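Local atomic coordinates of D-isomer specific 2-hydroxyacid dehydrogenase family protein (Desulfovibrio vulgaris, PDB entry 5TX7), a protein that probably interconverts D-2-hydroxyacids and the matching 2-oxoacids, using NAD as the redox cofactor. Residues I4-G9 against L28-R33; Y10-G15 against T293-L298; L73-D78 against V92-G97. All coordinates share one frame; numbering follows the deposited sequence.

Contact 1 of 3, residues I4-G9 against L28-R33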
ATOM      1  N   ILE A   4     -25.395  30.216  -5.958  1.00 53.77           N
ATOM      2  CA  ILE A   4     -25.033  28.855  -5.543  1.00 50.42           C
ATOM      3  C   ILE A   4     -24.410  28.892  -4.150  1.00 47.58           C
ATOM      4  O   ILE A   4     -23.492  29.672  -3.910  1.00 47.95           O
ATOM      5  CB  ILE A   4     -24.014  28.213  -6.520  1.00 48.52           C
ATOM      6  CG1 ILE A   4     -24.562  28.247  -7.953  1.00 51.44           C
ATOM      7  CG2 ILE A   4     -23.762  26.777  -6.140  1.00 46.64           C
ATOM      8  CD1 ILE A   4     -23.657  27.714  -9.030  1.00 50.77           C
ATOM      9  N   VAL A   5     -24.865  28.026  -3.250  1.00 46.53           N
ATOM     10  CA  VAL A   5     -24.319  27.974  -1.888  1.00 47.86           C
ATOM     11  C   VAL A   5     -23.847  26.558  -1.538  1.00 46.89           C
ATOM     12  O   VAL A   5     -24.620  25.595  -1.642  1.00 44.59           O
ATOM     13  CB  VAL A   5     -25.340  28.457  -0.847  1.00 49.50           C
ATOM     14  CG1 VAL A   5     -24.761  28.409   0.560  1.00 51.13           C
ATOM     15  CG2 VAL A   5     -25.756  29.884  -1.164  1.00 53.33           C
ATOM     16  N   ALA A   6     -22.576  26.449  -1.131  1.00 45.08           N
ATOM     17  CA  ALA A   6     -22.034  25.205  -0.570  1.00 44.27           C
ATOM     18  C   ALA A   6     -22.048  25.305   0.967  1.00 43.79           C
ATOM     19  O   ALA A   6     -21.366  26.159   1.560  1.00 42.78           O
ATOM     20  CB  ALA A   6     -20.627  24.958  -1.088  1.00 42.33           C
ATOM     21  N   LEU A   7     -22.845  24.447   1.593  1.00 44.73           N
ATOM     22  CA  LEU A   7     -23.051  24.492   3.039  1.00 49.28           C
ATOM     23  C   LEU A   7     -21.932  23.814   3.831  1.00 46.58           C
ATOM     24  O   LEU A   7     -21.719  24.148   4.986  1.00 47.44           O
ATOM     25  CB  LEU A   7     -24.422  23.895   3.415  1.00 50.73           C
ATOM     26  CG  LEU A   7     -25.639  24.652   2.873  1.00 54.00           C
ATOM     27  CD1 LEU A   7     -26.922  23.877   3.141  1.00 54.73           C
ATOM     28  CD2 LEU A   7     -25.738  26.063   3.456  1.00 56.51           C
ATOM     29  N   ASP A   8     -21.230  22.862   3.227  1.00 46.03           N
ATOM     30  CA  ASP A   8     -20.055  22.266   3.871  1.00 47.81           C
ATOM     31  C   ASP A   8     -19.009  21.865   2.857  1.00 45.54           C
ATOM     32  O   ASP A   8     -18.843  20.699   2.561  1.00 48.24           O
ATOM     33  CB  ASP A   8     -20.446  21.086   4.791  1.00 48.86           C
ATOM     34  CG  ASP A   8     -21.160  19.953   4.064  1.00 47.35           C
ATOM     35  OD1 ASP A   8     -21.834  20.212   3.040  1.00 45.45           O
ATOM     36  OD2 ASP A   8     -21.065  18.796   4.542  1.00 46.80           O
ATOM     37  N   GLY A   9     -18.316  22.867   2.331  1.00 44.18           N
ATOM     38  CA  GLY A   9     -17.347  22.675   1.253  1.00 43.17           C
ATOM     39  C   GLY A   9     -15.922  22.359   1.677  1.00 42.32           C
ATOM     40  O   GLY A   9     -15.079  22.033   0.832  1.00 40.20           O
ATOM     41  N   LEU A  28     -20.986  31.947  -6.395  1.00 52.55           N
ATOM     42  CA  LEU A  28     -20.805  30.916  -5.376  1.00 52.02           C
ATOM     43  C   LEU A  28     -20.429  31.501  -4.029  1.00 50.80           C
ATOM     44  O   LEU A  28     -19.624  32.423  -3.964  1.00 52.48           O
ATOM     45  CB  LEU A  28     -19.706  29.954  -5.805  1.00 51.63           C
ATOM     46  CG  LEU A  28     -19.364  28.779  -4.894  1.00 49.80           C
ATOM     47  CD1 LEU A  28     -20.537  27.845  -4.730  1.00 51.08           C
ATOM     48  CD2 LEU A  28     -18.210  28.040  -5.514  1.00 49.80           C
ATOM     49  N   VAL A  29     -21.023  30.960  -2.969  1.00 48.36           N
ATOM     50  CA  VAL A  29     -20.568  31.203  -1.605  1.00 47.89           C
ATOM     51  C   VAL A  29     -20.249  29.839  -1.001  1.00 46.84           C
ATOM     52  O   VAL A  29     -21.063  28.917  -1.109  1.00 46.71           O
ATOM     53  CB  VAL A  29     -21.623  31.931  -0.768  1.00 49.35           C
ATOM     54  CG1 VAL A  29     -21.102  32.189   0.624  1.00 49.90           C
ATOM     55  CG2 VAL A  29     -21.955  33.267  -1.389  1.00 51.98           C
ATOM     56  N   VAL A  30     -19.066  29.697  -0.400  1.00 46.83           N
ATOM     57  CA  VAL A  30     -18.639  28.428   0.181  1.00 46.64           C
ATOM     58  C   VAL A  30     -18.451  28.576   1.678  1.00 47.72           C
ATOM     59  O   VAL A  30     -17.540  29.255   2.114  1.00 48.46           O
ATOM     60  CB  VAL A  30     -17.315  27.938  -0.432  1.00 48.58           C
ATOM     61  CG1 VAL A  30     -16.928  26.582   0.166  1.00 49.34           C
ATOM     62  CG2 VAL A  30     -17.411  27.857  -1.955  1.00 48.13           C
ATOM     63  N   HIS A  31     -19.323  27.938   2.455  1.00 48.95           N
ATOM     64  CA  HIS A  31     -19.132  27.806   3.893  1.00 48.31           C
ATOM     65  C   HIS A  31     -18.393  26.502   4.157  1.00 48.38           C
ATOM     66  O   HIS A  31     -18.677  25.488   3.512  1.00 50.74           O
ATOM     67  CB  HIS A  31     -20.456  27.786   4.637  1.00 48.69           C
ATOM     68  CG  HIS A  31     -21.241  29.046   4.492  1.00 50.25           C
ATOM     69  ND1 HIS A  31     -22.273  29.179   3.592  1.00 52.46           N
ATOM     70  CD2 HIS A  31     -21.163  30.223   5.150  1.00 50.86           C
ATOM     71  CE1 HIS A  31     -22.789  30.388   3.685  1.00 52.74           C
ATOM     72  NE2 HIS A  31     -22.131  31.043   4.620  1.00 55.51           N
ATOM     73  N   PRO A  32     -17.433  26.520   5.087  1.00 48.37           N
ATOM     74  CA  PRO A  32     -16.648  25.321   5.317  1.00 46.65           C
ATOM     75  C   PRO A  32     -17.462  24.203   5.945  1.00 46.30           C
ATOM     76  O   PRO A  32     -17.253  23.033   5.634  1.00 45.80           O
ATOM     77  CB  PRO A  32     -15.512  25.799   6.234  1.00 49.08           C
ATOM     78  CG  PRO A  32     -15.964  27.051   6.833  1.00 52.32           C
ATOM     79  CD  PRO A  32     -16.972  27.663   5.895  1.00 51.64           C
ATOM     80  N   ARG A  33     -18.358  24.586   6.842  1.00 48.27           N
ATOM     81  CA  ARG A  33     -19.378  23.699   7.401  1.00 47.69           C
ATOM     82  C   ARG A  33     -20.527  24.560   7.907  1.00 47.43           C
ATOM     83  O   ARG A  33     -20.368  25.787   8.067  1.00 48.91           O
ATOM     84  CB  ARG A  33     -18.808  22.864   8.542  1.00 48.89           C
ATOM     85  CG  ARG A  33     -18.249  23.669   9.685  1.00 50.99           C
ATOM     86  CD  ARG A  33     -17.268  22.855  10.538  1.00 54.87           C
ATOM     87  NE  ARG A  33     -16.071  22.418   9.812  1.00 53.36           N
ATOM     88  CZ  ARG A  33     -14.999  23.168   9.533  1.00 56.15           C
ATOM     89  NH1 ARG A  33     -14.938  24.454   9.872  1.00 58.44           N
ATOM     90  NH2 ARG A  33     -13.970  22.632   8.862  1.00 57.73           N
TER

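Contact 2 of 3, residues Y10-G15 against T293-L298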
ATOM      1  N   TYR A  10     -15.631  22.417   2.969  1.00 41.86           N
ATOM      2  CA  TYR A  10     -14.251  22.246   3.417  1.00 43.66           C
ATOM      3  C   TYR A  10     -13.696  20.854   3.093  1.00 41.69           C
ATOM      4  O   TYR A  10     -12.630  20.758   2.503  1.00 45.45           O
ATOM      5  CB  TYR A  10     -14.110  22.542   4.907  1.00 42.78           C
ATOM      6  CG  TYR A  10     -12.679  22.486   5.384  1.00 43.07           C
ATOM      7  CD1 TYR A  10     -11.742  23.443   4.974  1.00 45.12           C
ATOM      8  CD2 TYR A  10     -12.245  21.466   6.206  1.00 41.81           C
ATOM      9  CE1 TYR A  10     -10.422  23.384   5.409  1.00 46.04           C
ATOM     10  CE2 TYR A  10     -10.942  21.399   6.646  1.00 44.72           C
ATOM     11  CZ  TYR A  10     -10.021  22.353   6.251  1.00 47.45           C
ATOM     12  OH  TYR A  10      -8.711  22.265   6.718  1.00 48.49           O
ATOM     13  N   THR A  11     -14.420  19.800   3.460  1.00 41.26           N
ATOM     14  CA  THR A  11     -14.001  18.420   3.169  1.00 42.57           C
ATOM     15  C   THR A  11     -13.840  18.132   1.657  1.00 41.87           C
ATOM     16  O   THR A  11     -12.926  17.405   1.274  1.00 45.72           O
ATOM     17  CB  THR A  11     -14.953  17.356   3.785  1.00 44.08           C
ATOM     18  OG1 THR A  11     -16.290  17.571   3.338  1.00 45.95           O
ATOM     19  CG2 THR A  11     -14.942  17.411   5.327  1.00 46.01           C
ATOM     20  N   LEU A  12     -14.675  18.721   0.799  1.00 40.21           N
ATOM     21  CA  LEU A  12     -14.442  18.605  -0.647  1.00 40.13           C
ATOM     22  C   LEU A  12     -13.183  19.351  -1.107  1.00 40.62           C
ATOM     23  O   LEU A  12     -12.407  18.820  -1.913  1.00 41.70           O
ATOM     24  CB  LEU A  12     -15.636  19.079  -1.450  1.00 41.23           C
ATOM     25  CG  LEU A  12     -15.457  19.097  -2.987  1.00 43.43           C
ATOM     26  CD1 LEU A  12     -15.084  17.738  -3.578  1.00 43.66           C
ATOM     27  CD2 LEU A  12     -16.717  19.619  -3.634  1.00 43.46           C
ATOM     28  N   ASN A  13     -12.987  20.573  -0.614  1.00 40.83           N
ATOM     29  CA  ASN A  13     -11.861  21.416  -1.043  1.00 41.00           C
ATOM     30  C   ASN A  13     -11.266  22.183   0.118  1.00 42.03           C
ATOM     31  O   ASN A  13     -11.623  23.344   0.341  1.00 43.83           O
ATOM     32  CB  ASN A  13     -12.285  22.411  -2.130  1.00 40.54           C
ATOM     33  CG  ASN A  13     -11.134  23.291  -2.612  1.00 40.29           C
ATOM     34  OD1 ASN A  13      -9.975  23.066  -2.307  1.00 39.04           O
ATOM     35  ND2 ASN A  13     -11.470  24.290  -3.387  1.00 41.95           N
ATOM     36  N   PRO A  14     -10.325  21.560   0.841  1.00 43.14           N
ATOM     37  CA  PRO A  14      -9.631  22.240   1.935  1.00 44.10           C
ATOM     38  C   PRO A  14      -8.385  22.970   1.416  1.00 43.90           C
ATOM     39  O   PRO A  14      -7.295  22.875   2.007  1.00 45.54           O
ATOM     40  CB  PRO A  14      -9.272  21.078   2.858  1.00 44.39           C
ATOM     41  CG  PRO A  14      -8.960  19.969   1.881  1.00 44.37           C
ATOM     42  CD  PRO A  14      -9.952  20.134   0.777  1.00 43.26           C
ATOM     43  N   GLY A  15      -8.542  23.674   0.296  1.00 45.66           N
ATOM     44  CA  GLY A  15      -7.500  24.523  -0.263  1.00 46.57           C
ATOM     45  C   GLY A  15      -6.585  23.889  -1.305  1.00 49.90           C
ATOM     46  O   GLY A  15      -5.641  24.541  -1.752  1.00 54.83           O
ATOM     47  N   THR A 293      -7.484  13.390  -6.297  1.00 45.36           N
ATOM     48  CA  THR A 293      -8.074  13.035  -7.587  1.00 44.75           C
ATOM     49  C   THR A 293      -9.595  12.831  -7.546  1.00 43.64           C
ATOM     50  O   THR A 293     -10.311  13.297  -8.435  1.00 44.62           O
ATOM     51  CB  THR A 293      -7.413  11.770  -8.136  1.00 45.84           C
ATOM     52  OG1 THR A 293      -6.020  12.036  -8.328  1.00 47.59           O
ATOM     53  CG2 THR A 293      -8.030  11.331  -9.463  1.00 46.54           C
ATOM     54  N   ALA A 294     -10.073  12.119  -6.530  1.00 40.32           N
ATOM     55  CA  ALA A 294     -11.496  11.830  -6.408  1.00 38.33           C
ATOM     56  C   ALA A 294     -12.306  13.098  -6.123  1.00 38.36           C
ATOM     57  O   ALA A 294     -13.376  13.290  -6.675  1.00 39.63           O
ATOM     58  CB  ALA A 294     -11.733  10.780  -5.324  1.00 37.75           C
ATOM     59  N   ARG A 295     -11.778  13.955  -5.262  1.00 38.52           N
ATOM     60  CA  ARG A 295     -12.425  15.213  -4.946  1.00 39.83           C
ATOM     61  C   ARG A 295     -12.456  16.156  -6.163  1.00 40.82           C
ATOM     62  O   ARG A 295     -13.443  16.828  -6.412  1.00 45.44           O
ATOM     63  CB  ARG A 295     -11.775  15.844  -3.702  1.00 39.36           C
ATOM     64  CG  ARG A 295     -12.110  15.041  -2.444  1.00 38.08           C
ATOM     65  CD  ARG A 295     -11.503  15.540  -1.141  1.00 37.31           C
ATOM     66  NE  ARG A 295     -10.048  15.460  -1.086  1.00 37.84           N
ATOM     67  CZ  ARG A 295      -9.189  16.467  -1.297  1.00 38.28           C
ATOM     68  NH1 ARG A 295      -9.590  17.686  -1.632  1.00 39.58           N
ATOM     69  NH2 ARG A 295      -7.878  16.242  -1.175  1.00 37.85           N
ATOM     70  N   ARG A 296     -11.387  16.158  -6.929  1.00 41.62           N
ATOM     71  CA  ARG A 296     -11.316  16.869  -8.208  1.00 43.22           C
ATOM     72  C   ARG A 296     -12.409  16.376  -9.178  1.00 43.06           C
ATOM     73  O   ARG A 296     -13.076  17.177  -9.838  1.00 44.81           O
ATOM     74  CB  ARG A 296      -9.922  16.685  -8.834  1.00 45.04           C
ATOM     75  CG  ARG A 296      -9.228  17.942  -9.317  1.00 50.63           C
ATOM     76  CD  ARG A 296      -7.706  17.749  -9.449  1.00 50.31           C
ATOM     77  N   THR A 297     -12.606  15.063  -9.234  1.00 40.46           N
ATOM     78  CA  THR A 297     -13.615  14.461 -10.094  1.00 42.30           C
ATOM     79  C   THR A 297     -15.019  14.808  -9.590  1.00 42.79           C
ATOM     80  O   THR A 297     -15.911  15.156 -10.374  1.00 42.20           O
ATOM     81  CB  THR A 297     -13.423  12.926 -10.142  1.00 41.55           C
ATOM     82  OG1 THR A 297     -12.156  12.635 -10.756  1.00 43.32           O
ATOM     83  CG2 THR A 297     -14.559  12.221 -10.912  1.00 40.66           C
ATOM     84  N   LEU A 298     -15.194  14.685  -8.276  1.00 41.73           N
ATOM     85  CA  LEU A 298     -16.414  15.093  -7.585  1.00 42.26           C
ATOM     86  C   LEU A 298     -16.812  16.551  -7.879  1.00 43.36           C
ATOM     87  O   LEU A 298     -17.989  16.850  -8.086  1.00 45.18           O
ATOM     88  CB  LEU A 298     -16.262  14.823  -6.085  1.00 39.73           C
ATOM     89  CG  LEU A 298     -17.409  15.090  -5.139  1.00 41.58           C
ATOM     90  CD1 LEU A 298     -18.716  14.499  -5.620  1.00 43.28           C
ATOM     91  CD2 LEU A 298     -17.041  14.537  -3.769  1.00 41.58           C
TER

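Contact 3 of 3, residues L73-D78 against V92-G97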
ATOM      1  N   LEU A  73     -22.767  16.207  -2.705  1.00 43.23           N
ATOM      2  CA  LEU A  73     -21.331  16.051  -2.947  1.00 44.82           C
ATOM      3  C   LEU A  73     -20.860  14.702  -2.413  1.00 45.20           C
ATOM      4  O   LEU A  73     -19.954  14.610  -1.579  1.00 49.96           O
ATOM      5  CB  LEU A  73     -20.555  17.201  -2.288  1.00 46.59           C
ATOM      6  CG  LEU A  73     -20.962  18.633  -2.645  1.00 46.41           C
ATOM      7  CD1 LEU A  73     -20.305  19.633  -1.699  1.00 46.22           C
ATOM      8  CD2 LEU A  73     -20.613  18.939  -4.088  1.00 47.31           C
ATOM      9  N   ALA A  74     -21.478  13.658  -2.943  1.00 43.49           N
ATOM     10  CA  ALA A  74     -21.326  12.297  -2.463  1.00 46.03           C
ATOM     11  C   ALA A  74     -22.168  11.391  -3.350  1.00 46.22           C
ATOM     12  O   ALA A  74     -22.957  11.861  -4.153  1.00 46.72           O
ATOM     13  CB  ALA A  74     -21.795  12.182  -1.005  1.00 45.58           C
ATOM     14  N   THR A  75     -21.989  10.095  -3.185  1.00 49.08           N
ATOM     15  CA  THR A  75     -22.865   9.106  -3.796  1.00 51.73           C
ATOM     16  C   THR A  75     -24.092   8.902  -2.904  1.00 51.82           C
ATOM     17  O   THR A  75     -25.212   8.734  -3.397  1.00 53.27           O
ATOM     18  CB  THR A  75     -22.124   7.770  -3.976  1.00 53.55           C
ATOM     19  OG1 THR A  75     -20.869   8.002  -4.643  1.00 50.62           O
ATOM     20  CG2 THR A  75     -22.962   6.808  -4.802  1.00 56.17           C
ATOM     21  N   GLY A  76     -23.867   8.905  -1.593  1.00 50.49           N
ATOM     22  CA  GLY A  76     -24.936   8.805  -0.617  1.00 50.81           C
ATOM     23  C   GLY A  76     -25.623  10.122  -0.367  1.00 50.72           C
ATOM     24  O   GLY A  76     -25.008  11.185  -0.427  1.00 52.17           O
ATOM     25  N   TYR A  77     -26.914  10.041  -0.084  1.00 52.92           N
ATOM     26  CA  TYR A  77     -27.762  11.208   0.153  1.00 53.40           C
ATOM     27  C   TYR A  77     -28.732  10.924   1.312  1.00 56.23           C
ATOM     28  O   TYR A  77     -29.852  11.438   1.341  1.00 56.17           O
ATOM     29  CB  TYR A  77     -28.493  11.600  -1.151  1.00 51.77           C
ATOM     30  CG  TYR A  77     -29.148  10.437  -1.853  1.00 52.73           C
ATOM     31  CD1 TYR A  77     -30.448  10.030  -1.520  1.00 54.81           C
ATOM     32  CD2 TYR A  77     -28.477   9.733  -2.841  1.00 52.89           C
ATOM     33  CE1 TYR A  77     -31.041   8.945  -2.142  1.00 54.62           C
ATOM     34  CE2 TYR A  77     -29.063   8.647  -3.476  1.00 54.80           C
ATOM     35  CZ  TYR A  77     -30.348   8.255  -3.128  1.00 56.39           C
ATOM     36  OH  TYR A  77     -30.941   7.167  -3.751  1.00 58.30           O
ATOM     37  N   ASP A  78     -28.276  10.138   2.291  1.00 60.04           N
ATOM     38  CA  ASP A  78     -29.154   9.626   3.361  1.00 66.26           C
ATOM     39  C   ASP A  78     -29.675  10.732   4.280  1.00 61.82           C
ATOM     40  O   ASP A  78     -30.733  10.579   4.874  1.00 63.29           O
ATOM     41  CB  ASP A  78     -28.455   8.520   4.187  1.00 73.76           C
ATOM     42  CG  ASP A  78     -29.440   7.431   4.673  1.00 87.82           C
ATOM     43  OD1 ASP A  78     -30.225   6.896   3.845  1.00 89.70           O
ATOM     44  OD2 ASP A  78     -29.428   7.098   5.886  1.00 96.90           O
ATOM     45  N   VAL A  92     -32.972  16.483  -7.067  1.00 49.11           N
ATOM     46  CA  VAL A  92     -31.778  16.262  -6.257  1.00 49.00           C
ATOM     47  C   VAL A  92     -30.864  15.354  -7.055  1.00 48.80           C
ATOM     48  O   VAL A  92     -31.272  14.256  -7.455  1.00 49.59           O
ATOM     49  CB  VAL A  92     -32.085  15.615  -4.889  1.00 49.10           C
ATOM     50  CG1 VAL A  92     -30.820  15.465  -4.070  1.00 48.54           C
ATOM     51  CG2 VAL A  92     -33.079  16.461  -4.117  1.00 48.48           C
ATOM     52  N   SER A  93     -29.636  15.810  -7.278  1.00 46.95           N
ATOM     53  CA  SER A  93     -28.637  14.992  -7.950  1.00 49.15           C
ATOM     54  C   SER A  93     -27.523  14.553  -6.992  1.00 47.89           C
ATOM     55  O   SER A  93     -27.201  15.273  -6.030  1.00 45.75           O
ATOM     56  CB  SER A  93     -28.044  15.763  -9.128  1.00 50.66           C
ATOM     57  OG  SER A  93     -29.004  15.955 -10.149  1.00 55.93           O
ATOM     58  N   ASN A  94     -26.938  13.381  -7.271  1.00 46.95           N
ATOM     59  CA  ASN A  94     -25.713  12.937  -6.579  1.00 46.54           C
ATOM     60  C   ASN A  94     -24.577  12.749  -7.578  1.00 45.14           C
ATOM     61  O   ASN A  94     -24.718  13.122  -8.739  1.00 45.39           O
ATOM     62  CB  ASN A  94     -25.987  11.668  -5.749  1.00 48.51           C
ATOM     63  CG  ASN A  94     -26.202  10.430  -6.594  1.00 51.39           C
ATOM     64  OD1 ASN A  94     -26.365  10.493  -7.827  1.00 54.53           O
ATOM     65  ND2 ASN A  94     -26.220   9.287  -5.928  1.00 53.09           N
ATOM     66  N   VAL A  95     -23.454  12.198  -7.117  1.00 45.05           N
ATOM     67  CA  VAL A  95     -22.328  11.864  -7.974  1.00 47.29           C
ATOM     68  C   VAL A  95     -21.885  10.423  -7.707  1.00 49.92           C
ATOM     69  O   VAL A  95     -21.173  10.167  -6.727  1.00 52.54           O
ATOM     70  CB  VAL A  95     -21.131  12.794  -7.712  1.00 48.57           C
ATOM     71  CG1 VAL A  95     -20.011  12.504  -8.708  1.00 49.30           C
ATOM     72  CG2 VAL A  95     -21.555  14.264  -7.758  1.00 48.97           C
ATOM     73  N   PRO A  96     -22.300   9.471  -8.557  1.00 50.54           N
ATOM     74  CA  PRO A  96     -21.751   8.111  -8.439  1.00 54.14           C
ATOM     75  C   PRO A  96     -20.387   7.974  -9.119  1.00 56.08           C
ATOM     76  O   PRO A  96     -20.065   8.753 -10.015  1.00 58.63           O
ATOM     77  CB  PRO A  96     -22.803   7.244  -9.138  1.00 53.88           C
ATOM     78  CG  PRO A  96     -23.429   8.153 -10.142  1.00 54.30           C
ATOM     79  CD  PRO A  96     -23.304   9.576  -9.629  1.00 52.45           C
ATOM     80  N   GLY A  97     -19.584   7.017  -8.659  1.00 56.54           N
ATOM     81  CA  GLY A  97     -18.341   6.639  -9.337  1.00 58.00           C
ATOM     82  C   GLY A  97     -17.090   7.492  -9.155  1.00 56.53           C
ATOM     83  O   GLY A  97     -16.017   7.092  -9.603  1.00 65.05           O
TER

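Contact 1 of 3, residues I4-G9 against L28-R33
Ile4 and Val29 start a run of backbone hydrogen bonds that satisfies alternate residues of two strands lying parallel, their short axes 13° apart and 4.8 Å at closest approach. Val29 N donates to Ile4 O at 2.9 Å, and the carbonyl oxygen Val29 O takes the hydrogen of Ala6 N. Ala6 in turn uses its own O, at 2.9 Å from the donor His31 N. Val29 and Ala6 thus each spend both backbone polar groups on this pairing, while the backbone of Val5, facing the other way, is bonded to Val48 and Leu50 of strand 48-51. Past the strand ends the chains stay joined: Gly9 N points at His31 O at 2.9 Å, nearly straight (175°) and in the carbonyl plane. Pro32 O also lies near Gly9 N, but at too poor an angle to share it.

The side chains contribute apolar packing. On one face, Ile4 CG2 meets Leu28 CD1 at 3.7 Å, the two chains lying slantwise to each other, and Ala6 CB faces Val30 CG1 at 4.2 Å. On the other, Val5 CG1 approaches the edge of the His31 ring, 4.0 Å from ND1 and in the ring plane. Asp8 keeps only CB against Arg33; with CG set between backbone N and carbonyl carbon (chi1 60°), its carboxylate leads away to accept hydrogens from Asn52 N and Lys53 N. Arg33 forms a salt bridge with Asp135 of the second subunit. Strands 3-6 and 27-30, joined through helix 20-23, make the first beta-alpha-beta unit of a five-stranded parallel sheet of order 2-1-3-4-5, the flavodoxin-like arrangement of the substrate-binding domain in this family.

Contact 2 of 3, residues Y10-G15 against T293-L298
Arg295 reaches from the helix to the loop, its CB, CG and CD running past Leu12 O before the guanidinium group bonds to that oxygen. With CG beside the backbone N and chi2 extended, CD comes to 3.4 Å from Thr11 O; the bend at chi3 (-65°) then swings the flat end round to Leu12 O. There NH1 donates to Leu12 O at 3.0 Å. The oxygen lies almost exactly in the guanidinium plane, at its edge, whereas the donor stands 44° above the plane of the carbonyl, away from its lone pairs. Pro14 CD comes obliquely to 3.5 Å from NH1 of Arg295.

The helix is 292-310, which follows the last strand of the seven-stranded, Rossmann-type NAD-binding sheet and carries the chain back to the five-stranded domain. Its partner is the loop after strand 3-6, where Pro14 centres an inverse gamma turn.

Leu12 supplies the apolar half of the contact. Its CG is anti to the backbone N (chi1 176°), and CD1 leads toward the helix to lie 3.8 Å from Arg295 CB. The same methyl meets Leu298 CD2, also at 3.8 Å, the two leucine side chains lying askew. Within the loop, Pro14 CB rests over one face of the Tyr10 ring, offset toward its rim. The guanidinium is held by further partners: NE donates to Ala290 O, and NH1 forms a salt bridge with Asp16 OD1.

Contact 3 of 3, residues L73-D78 against V92-G97
Asn94 and Thr75 meet through side chains turned by their first torsions onto main-chain oxygens. In Asn94, CG sits between the backbone N and the carbonyl carbon (chi1 71°), and this carries ND2 to 2.8 Å from Thr75 O. The amide hydrogen arrives in the carbonyl plane on a lone pair, and the oxygen lies close to the amide plane as well. Thr75 answers with OG1 anti to its carbonyl carbon (chi1 -51°), donating to Val95 O at 3.0 Å. Between these two bonds the backbones join directly: Val95 N donates to Ala74 O at 3.0 Å, nearly straight but tilted from the carbonyl plane. Asn94 CB packs on that same acceptor, Ala74 O, at 3.4 Å.

Tyr77 closes one end, its CE2 edge 3.8 Å from Asn94 ND2 with ring and amide planes 71° apart, a packing contact and no stack. Loops at the C-terminal ends of parallel strands commonly line the active site of such folds. In relatives the loop at this place lines the substrate cleft, and 73-78 probably does the same here.

The contact continues beyond the ends of strands 69-72 and 92-93, the latter outermost in its sheet within the chain. Tyr77 packs on Val82 of helix 82-87, while Val95 rests on Leu298 and Ser301 of helix 292-310.

Overall arrangement
All three contacts belong to the five-stranded side of the subunit, and contacts 1 and 3 reach the same parallel sheet, their centres about 16 Å apart and their nearest atoms about 5 Å. Contact 2 touches both. Tyr10 N lies 3.2 Å from Pro32 O of contact 1, a probable hydrogen bond that joins the two loops beyond the strand ends. Toward contact 3, Leu12 CD2 packs 4.0 Å from Leu73 CD2. Through its 73-78 loop, contact 3 is the one most plausibly tied to the substrate cleft, as in relatives. A triethylene glycol molecule, probably from the crystallisation liquor, sits about 3 Å from the side chain of Pro14 in contact 2.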